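Local coordinates for protein endoglucanase (PDB 1DYS) that hydrolyses internal beta-1,4-glucosidic linkages of cellulose as a family 6 glycoside hydrolase, contributing to the recycling of plant biomass, at residues T196-A201 / R255-P260; G82-N87 / L136-I141; V270-A275 / V285-F290; P225-N230 / S240-R245. One frame throughout, in Å; residues are numbered along the deposited sequence.

All four contacts belong to the catalytic domain, whose parallel beta-sheet is curled into the distorted barrel of family 6. Contact 2 comes first along the chain, joining neighbouring strands 79-85 and 132-136 at their C-terminal ends, its centre about 7 Å from that of the chain. Contact 1 lies on the outer helical layer, about 18 Å between centres from contact 2, and touches it where V200 and T196 pack on I141. Contact 4 is nested between the two segments of contact 1: helix 243-255 begins in one and ends in the other. Contact 3 follows, about 15 Å from contact 4 between centres, with V270 against P225, in the loops near substrate-binding residues.

Contact 1. Residues T196-A201 / R255-P260; sequences TAQEVA and RQRGLP
R257 reaches across from the loop behind helix 243-255 to lie against helix 190-207, beside A197 and Q198. The helix before it ends in a Schellman motif, with G258 at positive phi; the last residues, R255 to G258, also make a type I turn, in which G258 N bonds to R255 O at 3.0 Å. Next along the chain, R257 turns its CG away from the carbonyl carbon (chi1 -58°) and then runs extended to NE, which carries the guanidinium over the helix. One face of that group is laid on the backbone of A197 and Q198, while the small CB of A197 lets NE approach to 3.5 Å. Q198 comes to the edge of the same group. Its OE1 receives R257 NH1 at 2.8 Å in an almost straight bond, in the guanidinium plane but well above the plane of the amide carbonyl. A water joins Q198 OE1 to R257 NH2, and E194 adds a salt bridge to NH2, so the arginine is held at its edge by bonds and packed on one face against the backbone. G258 follows with its phi of 65°, a conformation that a residue lacking CB adopts easily, and it swings the chain back toward helix 190-207. The contact thus joins helix 190-207 to the loop that leads from helix 243-255 to strand 262-266, away from the substrate cleft. Leucine suits position 259 because its branch shields an apolar patch, packing on M254 and bringing L259 CD1 to the methyl CB of A201 at 3.8 Å.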
# COMPACT_ATOMS: atom_id res chain seq x y z
N THR A 196 -7.97 27.46 8.37
CA THR A 196 -8.74 26.21 8.33
C THR A 196 -10.21 26.45 8.05
O THR A 196 -10.86 25.80 7.22
CB THR A 196 -8.59 25.45 9.67
OG1 THR A 196 -7.18 25.21 9.81
CG2 THR A 196 -9.33 24.13 9.64
N ALA A 197 -10.82 27.45 8.71
CA ALA A 197 -12.21 27.76 8.44
C ALA A 197 -12.46 28.26 7.03
O ALA A 197 -13.52 27.98 6.46
CB ALA A 197 -12.72 28.81 9.44
N GLN A 198 -11.50 28.98 6.47
CA GLN A 198 -11.59 29.50 5.11
C GLN A 198 -11.62 28.35 4.11
O GLN A 198 -12.38 28.34 3.14
CB GLN A 198 -10.42 30.46 4.81
CG GLN A 198 -10.51 31.05 3.39
CD GLN A 198 -11.82 31.85 3.32
OE1 GLN A 198 -11.95 32.78 4.12
NE2 GLN A 198 -12.76 31.48 2.46
N GLU A 199 -10.75 27.36 4.38
CA GLU A 199 -10.72 26.17 3.53
C GLU A 199 -12.04 25.45 3.52
O GLU A 199 -12.53 25.04 2.45
CB GLU A 199 -9.59 25.25 3.96
CG GLU A 199 -8.86 24.51 2.85
CD GLU A 199 -8.69 25.26 1.55
OE1 GLU A 199 -8.43 26.47 1.51
OE2 GLU A 199 -8.83 24.56 0.51
N VAL A 200 -12.66 25.24 4.69
CA VAL A 200 -13.97 24.63 4.77
C VAL A 200 -15.01 25.49 4.05
O VAL A 200 -15.85 24.95 3.35
CB VAL A 200 -14.32 24.43 6.27
CG1 VAL A 200 -15.74 23.99 6.45
CG2 VAL A 200 -13.34 23.43 6.90
N ALA A 201 -14.94 26.82 4.25
CA ALA A 201 -15.94 27.64 3.56
C ALA A 201 -15.80 27.46 2.04
O ALA A 201 -16.82 27.33 1.36
CB ALA A 201 -15.92 29.10 3.94
N ARG A 255 -18.60 29.30 13.60
CA ARG A 255 -19.82 29.97 14.03
C ARG A 255 -19.94 31.40 13.56
O ARG A 255 -20.97 31.86 13.07
CB ARG A 255 -19.81 29.89 15.57
CG ARG A 255 -20.93 30.71 16.19
CD ARG A 255 -21.02 30.41 17.67
NE ARG A 255 -21.23 28.99 17.93
CZ ARG A 255 -20.38 28.21 18.57
NH1 ARG A 255 -19.22 28.70 18.98
NH2 ARG A 255 -20.61 26.93 18.78
N GLN A 256 -18.84 32.15 13.63
CA GLN A 256 -18.70 33.51 13.21
C GLN A 256 -18.79 33.69 11.70
O GLN A 256 -18.94 34.82 11.20
CB GLN A 256 -17.34 34.08 13.64
CG GLN A 256 -17.27 34.56 15.07
CD GLN A 256 -18.57 35.20 15.52
OE1 GLN A 256 -19.17 34.73 16.49
NE2 GLN A 256 -19.02 36.21 14.79
N ARG A 257 -18.62 32.60 10.96
CA ARG A 257 -18.73 32.64 9.51
C ARG A 257 -20.04 31.96 9.11
O ARG A 257 -20.37 31.71 7.95
CB ARG A 257 -17.54 32.00 8.81
CG ARG A 257 -16.16 32.57 9.12
CD ARG A 257 -15.12 31.56 8.67
NE ARG A 257 -13.76 32.03 8.59
CZ ARG A 257 -13.06 32.31 7.49
NH1 ARG A 257 -13.57 32.23 6.28
NH2 ARG A 257 -11.80 32.70 7.67
N GLY A 258 -20.79 31.55 10.13
CA GLY A 258 -22.06 30.85 10.03
C GLY A 258 -22.05 29.47 9.41
O GLY A 258 -22.92 29.03 8.66
N LEU A 259 -20.99 28.71 9.68
CA LEU A 259 -20.81 27.35 9.14
C LEU A 259 -20.97 26.37 10.27
O LEU A 259 -21.03 26.80 11.44
CB LEU A 259 -19.37 27.29 8.62
CG LEU A 259 -18.95 28.23 7.49
CD1 LEU A 259 -17.44 28.21 7.31
CD2 LEU A 259 -19.63 27.88 6.18
N PRO A 260 -21.07 25.09 9.99
CA PRO A 260 -21.22 24.02 10.95
C PRO A 260 -20.10 24.00 11.99
O PRO A 260 -19.02 24.53 11.79
CB PRO A 260 -21.32 22.67 10.22
CG PRO A 260 -21.01 23.07 8.81
CD PRO A 260 -21.05 24.56 8.62
O HOH W 1 -9.54 33.70 6.14

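Contact 2. Residues G82-N87 / L136-I141; sequences GLVLYN and LEPDAI
L85 and L136 form a parallel beta bridge between adjacent strands of the family 6 barrel, at the C-terminal ends where the active-site loops begin. The backbone hydrogen bonding continues one residue on: E137 N gives its hydrogen to L85 O at 2.8 Å. A second bond uses a side chain. The carboxylate of E137, its chain bent at chi2 (-68°), curls back over L85 O, and OE2 accepts from N87 N at 2.9 Å on its syn side. OE2 thus takes two bonds, from N87 N and from the Y112 hydroxyl, which would help to settle a buried carboxylate; OE1 has a weak bond from L88 N.

Apolar packing fills the rest. The leucines run alongside each other in one direction, with L85 CD1 4.1 Å from L136 CD2. P138, a rigid ring in the type II turn from E137 to A140, offers CG to V84 CG1 at 3.6 Å. That turn brings in D139, a probable proton donor, just before helix 140-146. Y86 carries its hydroxyl to D92, likewise a probable proton donor, while its ring atom CD1 lies 3.7 Å from P138 CD.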
# COMPACT_ATOMS: atom_id res chain seq x y z
N GLY A 82 -19.67 3.84 11.25
CA GLY A 82 -18.68 4.87 10.90
C GLY A 82 -17.93 4.35 9.66
O GLY A 82 -17.42 3.22 9.68
N LEU A 83 -17.83 5.24 8.66
CA LEU A 83 -17.08 4.90 7.43
C LEU A 83 -16.06 6.02 7.19
O LEU A 83 -16.40 7.19 7.37
CB LEU A 83 -17.96 4.82 6.18
CG LEU A 83 -19.03 3.71 6.22
CD1 LEU A 83 -19.87 3.82 4.94
CD2 LEU A 83 -18.39 2.36 6.37
N VAL A 84 -14.87 5.66 6.71
CA VAL A 84 -13.86 6.69 6.40
C VAL A 84 -13.76 6.73 4.86
O VAL A 84 -13.51 5.70 4.27
CB VAL A 84 -12.47 6.35 6.97
CG1 VAL A 84 -11.57 7.58 6.77
CG2 VAL A 84 -12.56 6.05 8.47
N LEU A 85 -14.11 7.87 4.28
CA LEU A 85 -14.06 8.03 2.81
C LEU A 85 -12.68 8.63 2.59
O LEU A 85 -12.43 9.79 2.97
CB LEU A 85 -15.22 8.96 2.41
CG LEU A 85 -15.44 9.10 0.91
CD1 LEU A 85 -16.92 9.35 0.65
CD2 LEU A 85 -14.58 10.21 0.34
N TYR A 86 -11.79 7.81 2.02
CA TYR A 86 -10.38 8.20 1.95
C TYR A 86 -9.71 7.69 0.68
O TYR A 86 -9.03 6.67 0.74
CB TYR A 86 -9.67 7.65 3.20
CG TYR A 86 -8.22 7.88 3.40
CD1 TYR A 86 -7.63 9.14 3.31
CD2 TYR A 86 -7.34 6.82 3.69
CE1 TYR A 86 -6.27 9.38 3.54
CE2 TYR A 86 -6.00 7.02 3.89
CZ TYR A 86 -5.46 8.29 3.82
OH TYR A 86 -4.10 8.46 4.03
N ASN A 87 -9.94 8.40 -0.42
CA ASN A 87 -9.24 7.99 -1.67
C ASN A 87 -8.98 9.18 -2.56
O ASN A 87 -8.96 9.07 -3.82
CB ASN A 87 -10.07 6.90 -2.35
CG ASN A 87 -9.23 6.09 -3.34
OD1 ASN A 87 -8.00 6.08 -3.28
ND2 ASN A 87 -9.90 5.39 -4.23
N LEU A 136 -14.84 12.47 6.11
CA LEU A 136 -14.38 12.76 4.78
C LEU A 136 -12.91 13.18 4.75
O LEU A 136 -12.46 14.21 5.20
CB LEU A 136 -15.15 13.91 4.13
CG LEU A 136 -16.67 13.71 4.06
CD1 LEU A 136 -17.30 15.08 3.87
CD2 LEU A 136 -17.00 12.73 2.94
N GLU A 137 -12.15 12.36 4.03
CA GLU A 137 -10.78 12.54 3.65
C GLU A 137 -9.82 13.10 4.68
O GLU A 137 -9.37 14.27 4.73
CB GLU A 137 -10.74 13.46 2.39
CG GLU A 137 -11.42 12.85 1.17
CD GLU A 137 -10.68 11.64 0.58
OE1 GLU A 137 -9.52 11.40 0.96
OE2 GLU A 137 -11.26 11.02 -0.31
N PRO A 138 -9.42 12.25 5.60
CA PRO A 138 -8.46 12.54 6.66
C PRO A 138 -7.24 13.27 6.10
O PRO A 138 -6.64 12.99 5.08
CB PRO A 138 -8.06 11.18 7.24
CG PRO A 138 -9.34 10.39 6.99
CD PRO A 138 -9.87 10.84 5.64
N ASP A 139 -6.86 14.33 6.80
CA ASP A 139 -5.76 15.24 6.60
C ASP A 139 -5.83 16.06 5.32
O ASP A 139 -4.85 16.74 5.07
CB ASP A 139 -4.38 14.55 6.70
CG ASP A 139 -4.15 14.05 8.11
OD1 ASP A 139 -4.75 14.68 9.03
OD2 ASP A 139 -3.38 13.09 8.32
N ALA A 140 -6.87 15.94 4.49
CA ALA A 140 -6.85 16.69 3.21
C ALA A 140 -6.80 18.19 3.51
O ALA A 140 -6.01 18.87 2.90
CB ALA A 140 -8.06 16.35 2.35
N ILE A 141 -7.69 18.66 4.38
CA ILE A 141 -7.64 20.12 4.68
C ILE A 141 -6.35 20.56 5.29
O ILE A 141 -5.82 21.64 4.98
CB ILE A 141 -8.88 20.43 5.53
CG1 ILE A 141 -10.10 20.31 4.61
CG2 ILE A 141 -8.81 21.84 6.12
CD1 ILE A 141 -11.40 20.47 5.37

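Contact 3. Residues V270-A275 / V285-F290; sequences VALSGA and VNPAGF
The compact, puckered ring of P287 is wedged between L272 at its CB side and A275 at its CD side. L272 brings CD1 to within 3.7 Å of P287 CB, crossing the ring at a slant, and A275 sets its methyl CB 3.7 Å from P287 CD. The frame is a short two-stranded antiparallel sheet, strands 270-271 and 288-289, apart from the main parallel sheet. V270 and G289 are its hydrogen-bonded pair: V270 N reaches G289 O at 2.9 Å, and G289 N returns a bond to V270 O. A271 and A288 form the non-hydrogen-bonded pair, with the usual closeness of 4.3 Å between their CA atoms; small methyls suit these places, since Y223 packs on A271 and Y334 on A288. One residue further, L272 N gives a nearly straight bond (174°) to P287 O.

Beyond this, the chain bends in a type II turn from L272 to A275; G274 takes the positive phi (74°) that such a turn needs and that a residue without CB accepts readily. The cis peptide before P287 bends the partner segment, and two waters bridge the turn to N286. V285, near the substrate-binding W282, packs at the turn end of the pair: its CG1 stands anti to the backbone N (chi1 166°), which directs this branch at the turn. There V285 CG1 packs against A275 CB at 3.8 Å.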
# COMPACT_ATOMS: atom_id res chain seq x y z
N VAL A 270 -4.17 7.00 22.51
CA VAL A 270 -3.79 8.21 23.21
C VAL A 270 -2.35 8.04 23.73
O VAL A 270 -2.07 7.05 24.40
CB VAL A 270 -4.75 8.49 24.39
CG1 VAL A 270 -4.30 9.78 25.08
CG2 VAL A 270 -6.18 8.69 23.94
N ALA A 271 -1.51 9.00 23.38
CA ALA A 271 -0.13 8.97 23.86
C ALA A 271 -0.13 9.20 25.37
O ALA A 271 -0.90 9.99 25.93
CB ALA A 271 0.63 10.11 23.17
N LEU A 272 0.77 8.48 26.02
CA LEU A 272 1.01 8.58 27.45
C LEU A 272 2.20 9.52 27.62
O LEU A 272 2.81 9.99 26.64
CB LEU A 272 1.32 7.23 28.09
CG LEU A 272 0.42 6.06 27.63
CD1 LEU A 272 0.86 4.72 28.20
CD2 LEU A 272 -1.03 6.30 28.02
N SER A 273 2.48 9.79 28.89
CA SER A 273 3.54 10.73 29.24
C SER A 273 4.85 10.45 28.53
O SER A 273 5.37 9.31 28.62
CB SER A 273 3.86 10.66 30.73
OG SER A 273 2.84 10.14 31.54
N GLY A 274 5.38 11.46 27.87
CA GLY A 274 6.68 11.35 27.22
C GLY A 274 6.79 10.56 25.95
O GLY A 274 7.89 10.28 25.43
N ALA A 275 5.65 10.22 25.37
CA ALA A 275 5.70 9.40 24.15
C ALA A 275 6.25 10.19 22.98
O ALA A 275 6.81 9.59 22.06
CB ALA A 275 4.34 8.81 23.83
N VAL A 285 3.32 5.70 17.54
CA VAL A 285 3.79 6.41 18.74
C VAL A 285 3.63 5.54 19.96
O VAL A 285 2.65 4.86 20.22
CB VAL A 285 3.10 7.78 18.84
CG1 VAL A 285 3.23 8.46 20.20
CG2 VAL A 285 3.63 8.62 17.71
N ASN A 286 4.68 5.57 20.79
CA ASN A 286 4.66 4.73 22.00
C ASN A 286 5.49 5.42 23.08
O ASN A 286 6.47 6.09 22.80
CB ASN A 286 5.16 3.33 21.69
CG ASN A 286 6.59 3.36 21.17
OD1 ASN A 286 7.56 3.21 21.93
ND2 ASN A 286 6.74 3.61 19.87
N PRO A 287 5.05 5.22 24.32
CA PRO A 287 3.92 4.44 24.73
C PRO A 287 2.55 5.05 24.47
O PRO A 287 2.40 6.27 24.51
CB PRO A 287 3.99 4.30 26.28
CG PRO A 287 5.05 5.29 26.67
CD PRO A 287 5.75 5.85 25.46
N ALA A 288 1.60 4.18 24.16
CA ALA A 288 0.22 4.66 23.96
C ALA A 288 -0.78 3.62 24.47
O ALA A 288 -0.46 2.45 24.64
CB ALA A 288 -0.04 4.94 22.47
N GLY A 289 -2.01 4.10 24.73
CA GLY A 289 -3.02 3.16 25.17
C GLY A 289 -4.30 3.36 24.35
O GLY A 289 -4.47 4.43 23.75
N PHE A 290 -5.13 2.31 24.38
CA PHE A 290 -6.49 2.50 23.84
C PHE A 290 -7.14 3.65 24.64
O PHE A 290 -7.01 3.72 25.90
CB PHE A 290 -7.39 1.32 24.03
CG PHE A 290 -7.09 0.09 23.22
CD1 PHE A 290 -6.93 0.23 21.84
CD2 PHE A 290 -7.05 -1.18 23.76
CE1 PHE A 290 -6.70 -0.87 21.05
CE2 PHE A 290 -6.82 -2.29 22.97
CZ PHE A 290 -6.63 -2.13 21.61
O HOH W 2 8.83 7.68 24.33
O HOH W 3 6.90 7.45 20.17

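Contact 4. Residues P225-N230 / S240-R245; sequences PYSTSN and SPDESR
D242 and T228 meet through one short bond, T228 N to D242 OD2 at 2.8 Å, received on the anti side of the carboxylate. Two backbone bonds lie beside it. E243 N gives a straight bond to P225 O, and S244 N reaches Y226 O at 2.9 Å, so the first free amides of a helix are taken up by the incoming loop. S244 also sets its CB over one face of the Y226 ring, a CH-pi contact 3.9 Å from the centroid; a small side chain suits this closeness.

These bonds meet at the start of helix 243-255, where D242 is the N-cap: its OD1 accepts from R245 N at 2.9 Å. Its CG sits between the backbone N and the carbonyl carbon (chi1 59°), a rotamer that presents the carboxylate both to the helix and to the loop. R245, bent at chi3, brings NE to OD1 and NH2 to OD2 from above the carboxylate plane, with P241 CG over its guanidinium. With both oxygens taking two donors each, the carboxylate probably stays ionised.

Further out, a water links S227 OG to D242 OD2, and T228 OG1 holds N230 N in an ST turn. The hydroxyl of Y226 bonds to T298 O, and S244 OG to N300. E243 turns inward toward S218 and G184, near the substrate-binding N183, while its CG stays 3.7 Å from P225 O.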
# COMPACT_ATOMS: atom_id res chain seq x y z
N PRO A 225 -4.76 13.79 23.54
CA PRO A 225 -5.78 13.53 24.53
C PRO A 225 -6.98 14.41 24.26
O PRO A 225 -6.84 15.51 23.72
CB PRO A 225 -5.11 13.93 25.87
CG PRO A 225 -4.18 15.01 25.40
CD PRO A 225 -3.75 14.75 23.95
N TYR A 226 -8.16 13.88 24.57
CA TYR A 226 -9.40 14.61 24.44
C TYR A 226 -9.38 15.79 25.42
O TYR A 226 -9.46 16.94 25.04
CB TYR A 226 -10.62 13.72 24.70
CG TYR A 226 -11.91 14.51 24.68
CD1 TYR A 226 -12.37 15.10 23.51
CD2 TYR A 226 -12.67 14.68 25.82
CE1 TYR A 226 -13.54 15.83 23.46
CE2 TYR A 226 -13.84 15.41 25.79
CZ TYR A 226 -14.28 15.98 24.62
OH TYR A 226 -15.43 16.72 24.57
N SER A 227 -9.20 15.51 26.72
CA SER A 227 -9.28 16.60 27.69
C SER A 227 -8.27 16.40 28.83
O SER A 227 -8.34 15.34 29.44
CB SER A 227 -10.70 16.61 28.29
OG SER A 227 -10.87 17.69 29.20
N THR A 228 -7.39 17.37 28.99
CA THR A 228 -6.43 17.27 30.10
C THR A 228 -5.98 18.64 30.55
O THR A 228 -5.83 19.64 29.85
CB THR A 228 -5.24 16.35 29.81
OG1 THR A 228 -4.28 16.49 30.89
CG2 THR A 228 -4.50 16.71 28.55
N SER A 229 -5.71 18.70 31.87
CA SER A 229 -5.23 19.91 32.50
C SER A 229 -3.70 19.92 32.52
O SER A 229 -3.07 20.87 32.98
CB SER A 229 -5.70 20.08 33.95
OG SER A 229 -5.75 18.83 34.60
N ASN A 230 -3.09 18.84 32.03
CA ASN A 230 -1.65 18.71 31.95
C ASN A 230 -1.15 18.33 30.56
O ASN A 230 -0.57 17.25 30.38
CB ASN A 230 -1.21 17.59 32.94
CG ASN A 230 -2.12 17.35 34.12
OD1 ASN A 230 -2.13 18.15 35.07
ND2 ASN A 230 -2.94 16.30 34.10
N SER A 240 -5.05 25.35 21.45
CA SER A 240 -5.67 24.07 21.29
C SER A 240 -4.83 22.90 21.75
O SER A 240 -4.50 22.02 20.96
CB SER A 240 -5.83 23.89 19.75
OG SER A 240 -6.73 24.87 19.26
N PRO A 241 -4.46 22.86 23.01
CA PRO A 241 -3.60 21.86 23.61
C PRO A 241 -4.21 20.52 23.91
O PRO A 241 -3.48 19.60 24.30
CB PRO A 241 -2.99 22.52 24.87
CG PRO A 241 -4.23 23.29 25.29
CD PRO A 241 -4.83 23.86 24.03
N ASP A 242 -5.51 20.37 23.70
CA ASP A 242 -6.17 19.07 23.74
C ASP A 242 -7.28 19.16 22.70
O ASP A 242 -7.49 20.27 22.14
CB ASP A 242 -6.59 18.61 25.12
CG ASP A 242 -7.54 19.53 25.83
OD1 ASP A 242 -8.14 20.38 25.14
OD2 ASP A 242 -7.69 19.40 27.06
N GLU A 243 -7.83 18.01 22.32
CA GLU A 243 -8.82 17.98 21.25
C GLU A 243 -10.13 18.63 21.63
O GLU A 243 -10.81 19.18 20.76
CB GLU A 243 -8.93 16.55 20.73
CG GLU A 243 -7.59 16.11 20.12
CD GLU A 243 -7.32 16.84 18.81
OE1 GLU A 243 -8.17 16.65 17.91
OE2 GLU A 243 -6.36 17.61 18.70
N SER A 244 -10.49 18.58 22.91
CA SER A 244 -11.70 19.26 23.36
C SER A 244 -11.51 20.75 23.12
O SER A 244 -12.44 21.36 22.60
CB SER A 244 -11.98 19.00 24.84
OG SER A 244 -13.15 19.74 25.21
N ARG A 245 -10.35 21.34 23.44
CA ARG A 245 -10.19 22.78 23.19
C ARG A 245 -10.01 23.06 21.70
O ARG A 245 -10.46 24.08 21.17
CB ARG A 245 -9.11 23.43 24.03
CG ARG A 245 -9.63 23.55 25.48
CD ARG A 245 -8.45 23.94 26.36
NE ARG A 245 -7.73 22.74 26.82
CZ ARG A 245 -6.68 22.85 27.63
NH1 ARG A 245 -6.28 24.08 27.97
NH2 ARG A 245 -6.05 21.78 28.08
O HOH W 4 -10.24 20.17 28.03